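Local structure of N-alpha-acetyltransferase 30 (Saccharomyces cerevisiae, 6YGA) at residues F16-D24 / S32-N41; I60-K68 / Y80-Y90. The protein catalyses, as the catalytic subunit of the NatC complex, transfer of acetyl from acetyl-CoA to the N-terminal methionine of proteins such as the L-A virus GAG protein. All blocks are in the same frame, centred on the assembly; numbering follows the deposited sequence.

Both contacts lie within the first 90 residues of the GNAT fold, and their centres are about 11 Å apart. Contact 1 comes first along the chain and is complete before contact 2 begins: it pairs helix 13-26 with helix 33-40, whereas contact 2 is the antiparallel hairpin of strands 61-72 and 76-86 in the middle of the mixed sheet. The helices lie on one face of that hairpin. Phe39 CB packs on Val66 CG1 at 3.5 Å, Ser18 CB on Pro61 CD at 3.5 Å, and Ile23 and Tyr36 reach Met83. The helix pair thus lies between the central sheet and the two partner subunits, which touch contact 1 but not contact 2.

Contact 1 of 2, residues F16-D24 / S32-N41; sequences FASIKKLID and SIYVYRYFLN
Tyr36 is the knob of this helix pair, its side chain set among Phe16, Lys20, Ile23 and Asp24 of helix 13-26. The two helices follow the first strand of the GNAT fold and pack on one face of its sheet; in N-terminal acetyltransferases the loop joining them typically helps to bind the substrate peptide, and probably does so here. Tyr36 CB meets Phe16 CZ at 3.9 Å. With CG anti to the carbonyl carbon (chi1 -67°), the ring reaches across to the other helix. One face takes Lys20 CB, a CH-pi contact 4.3 Å from the centroid, while the edge receives Ile23 CD1, 3.7 Å from Tyr36 CE1. At the tip, Tyr36 OH donates to Asp24 OD1 over 2.8 Å, meeting the oxygen from above the carboxylate plane. Tyrosine suits the place because its ring packs between the helices and its hydroxyl still finds an acceptor.

The aliphatic part of Lys20 runs across the same ring, CD lying 3.8 Å from Tyr36 CE2, and its NZ forms a salt bridge with Glu56 of the N-alpha-acetyltransferase 35 chain. Towards the other end of the contact, Arg37 bends at chi2 and chi3 and lays its guanidinium flat on Phe16, with centres 4.3 Å apart and planes at 16°. Its NE is paired with Asp32 of the N-alpha-acetyltransferase 38 chain. Leu40 CD2 adds a methyl 3.6 Å from Phe16 CE2.

The stem of Lys20 thus rests on Tyr36 and the guanidinium of Arg37 on Phe16, which probably helps to present their charges to the two partner subunits.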
ATOM      1  N   PHE A  16      12.185  29.286  18.071  1.00 85.46           N
ATOM      2  CA  PHE A  16      12.122  27.831  17.972  1.00 83.17           C
ATOM      3  C   PHE A  16      10.803  27.297  18.516  1.00 82.21           C
ATOM      4  O   PHE A  16      10.110  26.519  17.850  1.00 77.82           O
ATOM      5  CB  PHE A  16      13.304  27.221  18.731  1.00 87.50           C
ATOM      6  CG  PHE A  16      13.552  25.764  18.432  1.00 88.78           C
ATOM      7  CD1 PHE A  16      12.692  24.781  18.897  1.00 90.34           C
ATOM      8  CD2 PHE A  16      14.672  25.378  17.713  1.00 88.94           C
ATOM      9  CE1 PHE A  16      12.930  23.445  18.627  1.00 89.96           C
ATOM     10  CE2 PHE A  16      14.919  24.043  17.441  1.00 88.55           C
ATOM     11  CZ  PHE A  16      14.046  23.075  17.899  1.00 88.91           C
ATOM     12  N   ALA A  17      10.448  27.695  19.739  1.00 85.76           N
ATOM     13  CA  ALA A  17       9.246  27.159  20.369  1.00 86.82           C
ATOM     14  C   ALA A  17       7.992  27.557  19.601  1.00 85.14           C
ATOM     15  O   ALA A  17       7.033  26.781  19.522  1.00 85.97           O
ATOM     16  CB  ALA A  17       9.159  27.628  21.820  1.00 91.62           C
ATOM     17  N   SER A  18       7.977  28.762  19.028  1.00 84.85           N
ATOM     18  CA  SER A  18       6.796  29.219  18.302  1.00 85.25           C
ATOM     19  C   SER A  18       6.552  28.373  17.060  1.00 83.60           C
ATOM     20  O   SER A  18       5.399  28.121  16.688  1.00 86.96           O
ATOM     21  CB  SER A  18       6.952  30.690  17.927  1.00 87.50           C
ATOM     22  OG  SER A  18       7.452  31.455  19.011  1.00 93.90           O
ATOM     23  N   ILE A  19       7.626  27.934  16.400  1.00 78.93           N
ATOM     24  CA  ILE A  19       7.492  27.067  15.231  1.00 72.75           C
ATOM     25  C   ILE A  19       6.871  25.735  15.626  1.00 70.94           C
ATOM     26  O   ILE A  19       6.013  25.196  14.916  1.00 69.73           O
ATOM     27  CB  ILE A  19       8.863  26.875  14.558  1.00 69.06           C
ATOM     28  CG1 ILE A  19       9.391  28.210  14.028  1.00 70.39           C
ATOM     29  CG2 ILE A  19       8.784  25.839  13.447  1.00 62.73           C
ATOM     30  CD1 ILE A  19      10.831  28.160  13.572  1.00 70.29           C
ATOM     31  N   LYS A  20       7.293  25.184  16.767  1.00 70.64           N
ATOM     32  CA  LYS A  20       6.735  23.919  17.233  1.00 67.23           C
ATOM     33  C   LYS A  20       5.240  24.039  17.500  1.00 68.08           C
ATOM     34  O   LYS A  20       4.470  23.131  17.166  1.00 67.72           O
ATOM     35  CB  LYS A  20       7.477  23.451  18.488  1.00 67.96           C
ATOM     36  CG  LYS A  20       6.717  22.419  19.307  1.00 68.27           C
ATOM     37  CD  LYS A  20       7.654  21.454  20.009  1.00 68.31           C
ATOM     38  CE  LYS A  20       6.867  20.340  20.677  1.00 71.79           C
ATOM     39  NZ  LYS A  20       7.731  19.187  21.045  1.00 72.73           N
ATOM     40  N   LYS A  21       4.805  25.156  18.087  1.00 70.42           N
ATOM     41  CA  LYS A  21       3.385  25.334  18.379  1.00 72.76           C
ATOM     42  C   LYS A  21       2.558  25.391  17.100  1.00 71.20           C
ATOM     43  O   LYS A  21       1.478  24.796  17.025  1.00 72.44           O
ATOM     44  CB  LYS A  21       3.175  26.601  19.205  1.00 76.97           C
ATOM     45  CG  LYS A  21       1.786  26.715  19.811  1.00 81.72           C
ATOM     46  CD  LYS A  21       1.558  25.633  20.858  1.00 84.79           C
ATOM     47  CE  LYS A  21       0.260  25.860  21.621  1.00 88.25           C
ATOM     48  NZ  LYS A  21       0.118  24.941  22.788  1.00 90.80           N
ATOM     49  N   LEU A  22       3.050  26.104  16.084  1.00 69.48           N
ATOM     50  CA  LEU A  22       2.327  26.196  14.819  1.00 68.85           C
ATOM     51  C   LEU A  22       2.156  24.824  14.179  1.00 68.74           C
ATOM     52  O   LEU A  22       1.044  24.430  13.809  1.00 70.07           O
ATOM     53  CB  LEU A  22       3.063  27.133  13.865  1.00 68.32           C
ATOM     54  CG  LEU A  22       2.866  28.640  14.004  1.00 70.57           C
ATOM     55  CD1 LEU A  22       3.705  29.372  12.967  1.00 69.51           C
ATOM     56  CD2 LEU A  22       1.400  28.991  13.849  1.00 72.66           C
ATOM     57  N   ILE A  23       3.256  24.083  14.035  1.00 67.34           N
ATOM     58  CA  ILE A  23       3.216  22.813  13.319  1.00 65.86           C
ATOM     59  C   ILE A  23       2.387  21.785  14.083  1.00 69.69           C
ATOM     60  O   ILE A  23       1.658  20.990  13.482  1.00 70.76           O
ATOM     61  CB  ILE A  23       4.651  22.319  13.050  1.00 62.48           C
ATOM     62  CG1 ILE A  23       5.363  23.264  12.075  1.00 58.56           C
ATOM     63  CG2 ILE A  23       4.649  20.898  12.510  1.00 62.58           C
ATOM     64  CD1 ILE A  23       6.829  22.956  11.867  1.00 57.50           C
ATOM     65  N   ASP A  24       2.467  21.796  15.418  1.00 72.02           N
ATOM     66  CA  ASP A  24       1.762  20.789  16.212  1.00 76.22           C
ATOM     67  C   ASP A  24       0.249  20.955  16.142  1.00 80.83           C
ATOM     68  O   ASP A  24      -0.483  19.965  16.245  1.00 78.43           O
ATOM     69  CB  ASP A  24       2.224  20.841  17.669  1.00 79.08           C
ATOM     70  CG  ASP A  24       3.570  20.179  17.880  1.00 79.08           C
ATOM     71  OD1 ASP A  24       3.975  19.365  17.023  1.00 77.04           O
ATOM     72  OD2 ASP A  24       4.218  20.465  18.906  1.00 81.04           O
ATOM     73  N   SER A  32       8.282  15.003  18.199  1.00 71.37           N
ATOM     74  CA  SER A  32       9.043  15.265  19.408  1.00 71.30           C
ATOM     75  C   SER A  32       9.979  16.450  19.189  1.00 67.38           C
ATOM     76  O   SER A  32      10.145  16.949  18.074  1.00 63.98           O
ATOM     77  CB  SER A  32       9.837  14.028  19.830  1.00 73.57           C
ATOM     78  OG  SER A  32      10.929  13.792  18.958  1.00 72.41           O
ATOM     79  N   ILE A  33      10.594  16.906  20.282  1.00 67.74           N
ATOM     80  CA  ILE A  33      11.567  17.993  20.189  1.00 64.60           C
ATOM     81  C   ILE A  33      12.714  17.602  19.265  1.00 62.10           C
ATOM     82  O   ILE A  33      13.238  18.431  18.512  1.00 60.80           O
ATOM     83  CB  ILE A  33      12.071  18.381  21.593  1.00 68.95           C
ATOM     84  CG1 ILE A  33      10.978  19.120  22.373  1.00 72.81           C
ATOM     85  CG2 ILE A  33      13.331  19.238  21.513  1.00 67.52           C
ATOM     86  CD1 ILE A  33      11.407  19.576  23.760  1.00 76.82           C
ATOM     87  N   TYR A  34      13.109  16.329  19.291  1.00 61.61           N
ATOM     88  CA  TYR A  34      14.237  15.890  18.482  1.00 59.98           C
ATOM     89  C   TYR A  34      13.876  15.670  17.019  1.00 57.86           C
ATOM     90  O   TYR A  34      14.781  15.557  16.186  1.00 58.43           O
ATOM     91  CB  TYR A  34      14.850  14.630  19.088  1.00 59.08           C
ATOM     92  CG  TYR A  34      15.867  14.971  20.145  1.00 61.54           C
ATOM     93  CD1 TYR A  34      17.197  15.181  19.808  1.00 59.87           C
ATOM     94  CD2 TYR A  34      15.493  15.128  21.473  1.00 66.66           C
ATOM     95  CE1 TYR A  34      18.134  15.511  20.766  1.00 66.40           C
ATOM     96  CE2 TYR A  34      16.420  15.457  22.439  1.00 70.39           C
ATOM     97  CZ  TYR A  34      17.739  15.647  22.081  1.00 70.77           C
ATOM     98  OH  TYR A  34      18.661  15.976  23.047  1.00 75.43           O
ATOM     99  N   VAL A  35      12.588  15.624  16.680  1.00 57.93           N
ATOM    100  CA  VAL A  35      12.204  15.741  15.277  1.00 55.96           C
ATOM    101  C   VAL A  35      12.527  17.139  14.768  1.00 56.07           C
ATOM    102  O   VAL A  35      13.102  17.311  13.687  1.00 55.27           O
ATOM    103  CB  VAL A  35      10.712  15.408  15.093  1.00 53.97           C
ATOM    104  CG1 VAL A  35      10.328  15.508  13.624  1.00 53.14           C
ATOM    105  CG2 VAL A  35      10.399  14.025  15.633  1.00 54.39           C
ATOM    106  N   TYR A  36      12.183  18.158  15.559  1.00 58.61           N
ATOM    107  CA  TYR A  36      12.480  19.535  15.174  1.00 58.89           C
ATOM    108  C   TYR A  36      13.975  19.808  15.213  1.00 63.28           C
ATOM    109  O   TYR A  36      14.491  20.589  14.407  1.00 65.31           O
ATOM    110  CB  TYR A  36      11.738  20.508  16.088  1.00 55.63           C
ATOM    111  CG  TYR A  36      10.237  20.469  15.932  1.00 53.57           C
ATOM    112  CD1 TYR A  36       9.610  21.171  14.912  1.00 49.42           C
ATOM    113  CD2 TYR A  36       9.448  19.732  16.803  1.00 56.24           C
ATOM    114  CE1 TYR A  36       8.237  21.139  14.761  1.00 51.34           C
ATOM    115  CE2 TYR A  36       8.073  19.692  16.661  1.00 58.14           C
ATOM    116  CZ  TYR A  36       7.473  20.397  15.638  1.00 56.57           C
ATOM    117  OH  TYR A  36       6.106  20.366  15.488  1.00 59.56           O
ATOM    118  N   ARG A  37      14.687  19.173  16.143  1.00 65.32           N
ATOM    119  CA  ARG A  37      16.121  19.404  16.253  1.00 68.21           C
ATOM    120  C   ARG A  37      16.883  18.720  15.126  1.00 65.95           C
ATOM    121  O   ARG A  37      17.962  19.180  14.740  1.00 65.70           O
ATOM    122  CB  ARG A  37      16.612  18.928  17.616  1.00 74.54           C
ATOM    123  CG  ARG A  37      17.802  19.696  18.126  1.00 81.36           C
ATOM    124  CD  ARG A  37      17.714  19.942  19.619  1.00 89.81           C
ATOM    125  NE  ARG A  37      16.801  21.030  19.957  1.00 93.86           N
ATOM    126  CZ  ARG A  37      17.145  22.314  19.968  1.00 96.59           C
ATOM    127  NH1 ARG A  37      18.380  22.675  19.647  1.00 98.09           N
ATOM    128  NH2 ARG A  37      16.253  23.240  20.297  1.00 97.47           N
ATOM    129  N   TYR A  38      16.336  17.627  14.586  1.00 64.27           N
ATOM    130  CA  TYR A  38      16.948  16.980  13.430  1.00 61.98           C
ATOM    131  C   TYR A  38      16.924  17.895  12.213  1.00 57.77           C
ATOM    132  O   TYR A  38      17.892  17.948  11.444  1.00 57.09           O
ATOM    133  CB  TYR A  38      16.228  15.664  13.133  1.00 62.49           C
ATOM    134  CG  TYR A  38      16.392  15.153  11.717  1.00 63.43           C
ATOM    135  CD1 TYR A  38      17.562  14.523  11.316  1.00 65.52           C
ATOM    136  CD2 TYR A  38      15.368  15.286  10.788  1.00 64.21           C
ATOM    137  CE1 TYR A  38      17.712  14.049  10.026  1.00 67.26           C
ATOM    138  CE2 TYR A  38      15.508  14.816   9.497  1.00 66.88           C
ATOM    139  CZ  TYR A  38      16.680  14.198   9.122  1.00 69.96           C
ATOM    140  OH  TYR A  38      16.819  13.730   7.836  1.00 73.90           O
ATOM    141  N   PHE A  39      15.827  18.630  12.024  1.00 54.02           N
ATOM    142  CA  PHE A  39      15.724  19.555  10.902  1.00 51.15           C
ATOM    143  C   PHE A  39      16.494  20.846  11.162  1.00 53.65           C
ATOM    144  O   PHE A  39      17.358  21.233  10.368  1.00 54.17           O
ATOM    145  CB  PHE A  39      14.253  19.874  10.615  1.00 48.38           C
ATOM    146  CG  PHE A  39      13.558  18.858   9.748  1.00 45.28           C
ATOM    147  CD1 PHE A  39      13.684  18.906   8.369  1.00 42.64           C
ATOM    148  CD2 PHE A  39      12.755  17.873  10.308  1.00 44.55           C
ATOM    149  CE1 PHE A  39      13.041  17.983   7.564  1.00 40.76           C
ATOM    150  CE2 PHE A  39      12.108  16.945   9.507  1.00 43.08           C
ATOM    151  CZ  PHE A  39      12.253  17.001   8.133  1.00 41.90           C
ATOM    152  N   LEU A  40      16.199  21.522  12.273  1.00 56.27           N
ATOM    153  CA  LEU A  40      16.617  22.911  12.433  1.00 59.49           C
ATOM    154  C   LEU A  40      18.092  23.052  12.789  1.00 61.65           C
ATOM    155  O   LEU A  40      18.723  24.040  12.398  1.00 62.53           O
ATOM    156  CB  LEU A  40      15.753  23.599  13.494  1.00 63.50           C
ATOM    157  CG  LEU A  40      14.440  24.239  13.027  1.00 63.77           C
ATOM    158  CD1 LEU A  40      13.485  23.232  12.393  1.00 60.26           C
ATOM    159  CD2 LEU A  40      13.768  24.960  14.187  1.00 66.68           C
ATOM    160  N   ASN A  41      18.655  22.098  13.526  1.00 61.79           N
ATOM    161  CA  ASN A  41      20.064  22.197  13.883  1.00 65.77           C
ATOM    162  C   ASN A  41      20.979  21.823  12.725  1.00 64.75           C
ATOM    163  O   ASN A  41      22.059  22.408  12.580  1.00 67.60           O
ATOM    164  CB  ASN A  41      20.354  21.324  15.103  1.00 70.03           C
ATOM    165  CG  ASN A  41      19.896  21.969  16.393  1.00 73.82           C
ATOM    166  OD1 ASN A  41      18.719  22.301  16.550  1.00 72.71           O
ATOM    167  ND2 ASN A  41      20.823  22.157  17.322  1.00 78.65           N
TER

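Contact 2 of 2, residues I60-K68 / Y80-Y90; sequences IPIGCIVCK and YIGMLAVESTY. With EDO (1,2-ethanediol), chain K.
An antiparallel hairpin at the middle of the GNAT sheet brings strand 61-72 alongside strand 76-86, and a classic beta bulge at Gly82 and Met83 interrupts its ladder. Both residues face Val66, whose carbonyl oxygen accepts two backbone bonds, from Gly82 N at 2.8 Å and from Met83 N at 3.2 Å. The second arrives in the carbonyl plane on a lone pair; the first, bent to 140° at its hydrogen, comes nearly head-on to the oxygen. Gly82, without a side chain, puts no CB close to Val66 O. The extra residue shifts the register by one, so that Cys67 pairs with Ile81. Gly82 O also accepts a weak bond from a 1,2-ethanediol, probably from the crystallisation liquor.

On the face covered by the helices, Met83, present as selenomethionine, bends at chi2 and chi3 and lies beside Val66. Its CE is 3.8 Å from both Val66 CG1 and Val66 CG2, a flexible chain fitted against a compact branched one. Ile65 and Leu84 meet on the other face, CB to CD1 at 3.8 Å.

Just past Val86, Glu87 N donates to Ile62 O at 2.7 Å. Ile62 sets its CG2 anti to the carbonyl carbon, placing that methyl over the face of Tyr90, 3.9 Å from the centroid in a CH-pi contact. The hydroxyl of Tyr90 is bonded to Asp52.

By accepting two N-H groups, the Val66 carbonyl accommodates the extra residue. A bulge in the fourth strand is a known GNAT feature, next to where strands four and five part to hold acetyl-CoA; this one is consistent with that role.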
ATOM      1  N   ILE A  60       6.061  37.343  16.172  1.00 92.30           N
ATOM      2  CA  ILE A  60       5.616  35.962  16.392  1.00 89.70           C
ATOM      3  C   ILE A  60       5.416  35.299  15.034  1.00 84.59           C
ATOM      4  O   ILE A  60       4.911  35.951  14.096  1.00 84.35           O
ATOM      5  CB  ILE A  60       4.334  35.931  17.234  1.00 95.35           C
ATOM      6  CG1 ILE A  60       3.998  34.491  17.644  1.00 95.37           C
ATOM      7  CG2 ILE A  60       3.181  36.552  16.465  1.00 96.32           C
ATOM      8  CD1 ILE A  60       2.650  34.351  18.282  1.00 98.35           C
ATOM      9  N   PRO A  61       5.842  34.053  14.846  1.00 79.79           N
ATOM     10  CA  PRO A  61       5.602  33.390  13.558  1.00 74.39           C
ATOM     11  C   PRO A  61       4.140  32.998  13.403  1.00 72.32           C
ATOM     12  O   PRO A  61       3.561  32.345  14.273  1.00 72.62           O
ATOM     13  CB  PRO A  61       6.516  32.161  13.617  1.00 72.29           C
ATOM     14  CG  PRO A  61       7.535  32.477  14.662  1.00 74.21           C
ATOM     15  CD  PRO A  61       6.805  33.308  15.672  1.00 79.25           C
ATOM     16  N   ILE A  62       3.547  33.402  12.276  1.00 70.70           N
ATOM     17  CA  ILE A  62       2.202  32.971  11.901  1.00 69.26           C
ATOM     18  C   ILE A  62       2.222  31.909  10.812  1.00 66.91           C
ATOM     19  O   ILE A  62       1.162  31.360  10.471  1.00 68.93           O
ATOM     20  CB  ILE A  62       1.328  34.168  11.461  1.00 69.12           C
ATOM     21  CG1 ILE A  62       2.068  35.055  10.452  1.00 66.45           C
ATOM     22  CG2 ILE A  62       0.921  34.989  12.667  1.00 71.44           C
ATOM     23  CD1 ILE A  62       1.849  34.683   8.996  1.00 61.89           C
ATOM     24  N   GLY A  63       3.388  31.608  10.257  1.00 64.16           N
ATOM     25  CA  GLY A  63       3.534  30.533   9.297  1.00 59.71           C
ATOM     26  C   GLY A  63       4.991  30.150   9.199  1.00 56.74           C
ATOM     27  O   GLY A  63       5.883  30.959   9.477  1.00 56.68           O
ATOM     28  N   CYS A  64       5.231  28.903   8.807  1.00 54.27           N
ATOM     29  CA  CYS A  64       6.605  28.433   8.702  1.00 54.07           C
ATOM     30  C   CYS A  64       6.679  27.249   7.754  1.00 50.60           C
ATOM     31  O   CYS A  64       5.684  26.565   7.495  1.00 51.38           O
ATOM     32  CB  CYS A  64       7.168  28.044  10.071  1.00 57.81           C
ATOM     33  SG  CYS A  64       6.396  26.580  10.781  1.00 61.21           S
ATOM     34  N   ILE A  65       7.886  27.009   7.254  1.00 46.78           N
ATOM     35  CA  ILE A  65       8.182  25.849   6.425  1.00 45.33           C
ATOM     36  C   ILE A  65       9.522  25.287   6.879  1.00 43.38           C
ATOM     37  O   ILE A  65      10.453  26.042   7.181  1.00 41.19           O
ATOM     38  CB  ILE A  65       8.174  26.213   4.922  1.00 43.23           C
ATOM     39  CG1 ILE A  65       8.350  24.968   4.054  1.00 44.89           C
ATOM     40  CG2 ILE A  65       9.229  27.270   4.596  1.00 41.38           C
ATOM     41  CD1 ILE A  65       8.158  25.246   2.576  1.00 47.05           C
ATOM     42  N   VAL A  66       9.607  23.963   6.970  1.00 42.39           N
ATOM     43  CA  VAL A  66      10.788  23.275   7.478  1.00 44.44           C
ATOM     44  C   VAL A  66      11.261  22.307   6.403  1.00 42.28           C
ATOM     45  O   VAL A  66      10.483  21.464   5.938  1.00 42.30           O
ATOM     46  CB  VAL A  66      10.492  22.539   8.792  1.00 47.28           C
ATOM     47  CG1 VAL A  66      11.761  21.936   9.348  1.00 49.44           C
ATOM     48  CG2 VAL A  66       9.865  23.483   9.804  1.00 49.48           C
ATOM     49  N   CYS A  67      12.528  22.422   6.012  1.00 42.15           N
ATOM     50  CA  CYS A  67      13.062  21.664   4.891  1.00 43.00           C
ATOM     51  C   CYS A  67      14.415  21.060   5.243  1.00 45.52           C
ATOM     52  O   CYS A  67      15.104  21.509   6.162  1.00 48.42           O
ATOM     53  CB  CYS A  67      13.200  22.543   3.640  1.00 41.96           C
ATOM     54  SG  CYS A  67      11.662  23.357   3.163  1.00 45.54           S
ATOM     55  N   LYS A  68      14.782  20.026   4.488  1.00 43.41           N
ATOM     56  CA  LYS A  68      16.100  19.412   4.554  1.00 43.07           C
ATOM     57  C   LYS A  68      16.556  19.105   3.135  1.00 44.22           C
ATOM     58  O   LYS A  68      15.774  19.160   2.182  1.00 41.23           O
ATOM     59  CB  LYS A  68      16.092  18.128   5.394  1.00 41.67           C
ATOM     60  CG  LYS A  68      15.625  16.907   4.620  1.00 43.32           C
ATOM     61  CD  LYS A  68      15.580  15.657   5.480  1.00 49.37           C
ATOM     62  CE  LYS A  68      15.448  14.405   4.621  1.00 52.29           C
ATOM     63  NZ  LYS A  68      16.668  14.169   3.795  1.00 53.47           N
ATOM     64  N   TYR A  80      13.839  18.456   0.374  1.00 42.51           N
ATOM     65  CA  TYR A  80      12.682  17.818   0.988  1.00 43.09           C
ATOM     66  C   TYR A  80      11.936  18.824   1.849  1.00 45.98           C
ATOM     67  O   TYR A  80      12.547  19.515   2.669  1.00 50.79           O
ATOM     68  CB  TYR A  80      13.108  16.608   1.831  1.00 43.98           C
ATOM     69  CG  TYR A  80      11.967  15.922   2.542  1.00 44.00           C
ATOM     70  CD1 TYR A  80      11.044  15.161   1.837  1.00 44.05           C
ATOM     71  CD2 TYR A  80      11.818  16.027   3.919  1.00 43.30           C
ATOM     72  CE1 TYR A  80      10.000  14.532   2.482  1.00 43.62           C
ATOM     73  CE2 TYR A  80      10.778  15.400   4.574  1.00 41.62           C
ATOM     74  CZ  TYR A  80       9.872  14.655   3.851  1.00 42.69           C
ATOM     75  OH  TYR A  80       8.834  14.029   4.500  1.00 43.95           O
ATOM     76  N   ILE A  81      10.623  18.908   1.657  1.00 44.18           N
ATOM     77  CA  ILE A  81       9.761  19.787   2.440  1.00 42.26           C
ATOM     78  C   ILE A  81       9.116  18.939   3.529  1.00 42.46           C
ATOM     79  O   ILE A  81       8.227  18.126   3.250  1.00 43.06           O
ATOM     80  CB  ILE A  81       8.707  20.474   1.561  1.00 41.93           C
ATOM     81  CG1 ILE A  81       9.389  21.356   0.509  1.00 41.10           C
ATOM     82  CG2 ILE A  81       7.743  21.292   2.408  1.00 41.65           C
ATOM     83  CD1 ILE A  81       8.424  22.072  -0.418  1.00 40.93           C
ATOM     84  N   GLY A  82       9.567  19.117   4.767  1.00 42.08           N
ATOM     85  CA  GLY A  82       9.082  18.308   5.868  1.00 44.23           C
ATOM     86  C   GLY A  82       7.782  18.803   6.466  1.00 47.06           C
ATOM     87  O   GLY A  82       6.841  18.024   6.653  1.00 47.03           O
HETATM   88  N   MSE A  83       7.716  20.096   6.772  1.00 49.16           N
HETATM   89  CA  MSE A  83       6.524  20.675   7.386  1.00 54.39           C
HETATM   90  C   MSE A  83       6.136  22.033   6.800  1.00 54.22           C
HETATM   91  O   MSE A  83       6.989  22.836   6.423  1.00 54.66           O
HETATM   92  CB  MSE A  83       6.718  20.818   8.897  1.00 58.57           C
HETATM   93  CG  MSE A  83       6.825  19.498   9.638  1.00 64.70           C
HETATM   94 SE   MSE A  83       8.664  18.904   9.918  0.59 69.41          SE
HETATM   95  CE  MSE A  83       9.127  20.067  11.418  1.00 68.15           C
ATOM     96  N   LEU A  84       4.828  22.275   6.739  1.00 53.27           N
ATOM     97  CA  LEU A  84       4.277  23.544   6.277  1.00 51.74           C
ATOM     98  C   LEU A  84       3.031  23.839   7.094  1.00 52.81           C
ATOM     99  O   LEU A  84       2.059  23.081   7.038  1.00 54.45           O
ATOM    100  CB  LEU A  84       3.942  23.501   4.783  1.00 50.90           C
ATOM    101  CG  LEU A  84       3.412  24.804   4.175  1.00 52.68           C
ATOM    102  CD1 LEU A  84       4.455  25.912   4.276  1.00 52.42           C
ATOM    103  CD2 LEU A  84       2.992  24.584   2.731  1.00 52.01           C
ATOM    104  N   ALA A  85       3.061  24.931   7.851  1.00 52.23           N
ATOM    105  CA  ALA A  85       1.944  25.315   8.700  1.00 51.86           C
ATOM    106  C   ALA A  85       1.696  26.809   8.564  1.00 52.98           C
ATOM    107  O   ALA A  85       2.641  27.598   8.473  1.00 53.01           O
ATOM    108  CB  ALA A  85       2.204  24.950  10.168  1.00 50.21           C
ATOM    109  N   VAL A  86       0.420  27.186   8.528  1.00 54.43           N
ATOM    110  CA  VAL A  86      -0.007  28.580   8.502  1.00 56.50           C
ATOM    111  C   VAL A  86      -1.119  28.738   9.527  1.00 60.13           C
ATOM    112  O   VAL A  86      -2.034  27.909   9.583  1.00 60.83           O
ATOM    113  CB  VAL A  86      -0.488  29.015   7.103  1.00 55.87           C
ATOM    114  CG1 VAL A  86      -1.215  30.352   7.174  1.00 55.68           C
ATOM    115  CG2 VAL A  86       0.686  29.099   6.137  1.00 53.07           C
ATOM    116  N   GLU A  87      -1.032  29.787  10.343  1.00 63.82           N
ATOM    117  CA  GLU A  87      -2.007  30.000  11.405  1.00 66.86           C
ATOM    118  C   GLU A  87      -3.408  30.165  10.827  1.00 69.40           C
ATOM    119  O   GLU A  87      -3.597  30.714   9.739  1.00 71.27           O
ATOM    120  CB  GLU A  87      -1.620  31.224  12.232  1.00 72.69           C
ATOM    121  CG  GLU A  87      -2.270  31.279  13.599  1.00 82.38           C
ATOM    122  CD  GLU A  87      -1.508  32.165  14.562  1.00 89.60           C
ATOM    123  OE1 GLU A  87      -0.302  32.389  14.330  1.00 89.28           O
ATOM    124  OE2 GLU A  87      -2.113  32.637  15.547  1.00 95.75           O
ATOM    125  N   SER A  88      -4.401  29.680  11.578  1.00 71.91           N
ATOM    126  CA  SER A  88      -5.765  29.602  11.060  1.00 73.75           C
ATOM    127  C   SER A  88      -6.309  30.976  10.683  1.00 74.57           C
ATOM    128  O   SER A  88      -7.036  31.113   9.693  1.00 75.07           O
ATOM    129  CB  SER A  88      -6.672  28.931  12.092  1.00 75.94           C
ATOM    130  OG  SER A  88      -7.975  28.725  11.578  1.00 77.38           O
ATOM    131  N   THR A  89      -5.966  32.008  11.456  1.00 75.10           N
ATOM    132  CA  THR A  89      -6.472  33.347  11.173  1.00 78.78           C
ATOM    133  C   THR A  89      -5.860  33.947   9.913  1.00 77.30           C
ATOM    134  O   THR A  89      -6.462  34.847   9.318  1.00 78.85           O
ATOM    135  CB  THR A  89      -6.212  34.274  12.362  1.00 81.86           C
ATOM    136  OG1 THR A  89      -4.860  34.113  12.808  1.00 82.53           O
ATOM    137  CG2 THR A  89      -7.158  33.955  13.504  1.00 84.03           C
ATOM    138  N   TYR A  90      -4.692  33.467   9.490  1.00 74.01           N
ATOM    139  CA  TYR A  90      -3.971  34.040   8.362  1.00 71.65           C
ATOM    140  C   TYR A  90      -4.107  33.219   7.085  1.00 71.85           C
ATOM    141  O   TYR A  90      -3.405  33.494   6.108  1.00 71.14           O
ATOM    142  CB  TYR A  90      -2.494  34.208   8.718  1.00 65.80           C
ATOM    143  CG  TYR A  90      -2.224  35.378   9.635  1.00 65.24           C
ATOM    144  CD1 TYR A  90      -2.397  35.265  11.009  1.00 65.81           C
ATOM    145  CD2 TYR A  90      -1.804  36.598   9.125  1.00 65.68           C
ATOM    146  CE1 TYR A  90      -2.156  36.338  11.850  1.00 67.29           C
ATOM    147  CE2 TYR A  90      -1.558  37.675   9.957  1.00 68.60           C
ATOM    148  CZ  TYR A  90      -1.735  37.540  11.317  1.00 69.07           C
ATOM    149  OH  TYR A  90      -1.489  38.609  12.147  1.00 71.78           O
TER
HETATM  150  C1  EDO K 208       3.842  18.824   2.403  1.00 69.08           C
HETATM  151  O1  EDO K 208       2.658  19.610   2.589  1.00 69.84           O
HETATM  152  C2  EDO K 208       4.817  19.117   3.535  1.00 67.84           C
HETATM  153  O2  EDO K 208       4.207  18.751   4.776  1.00 68.96           O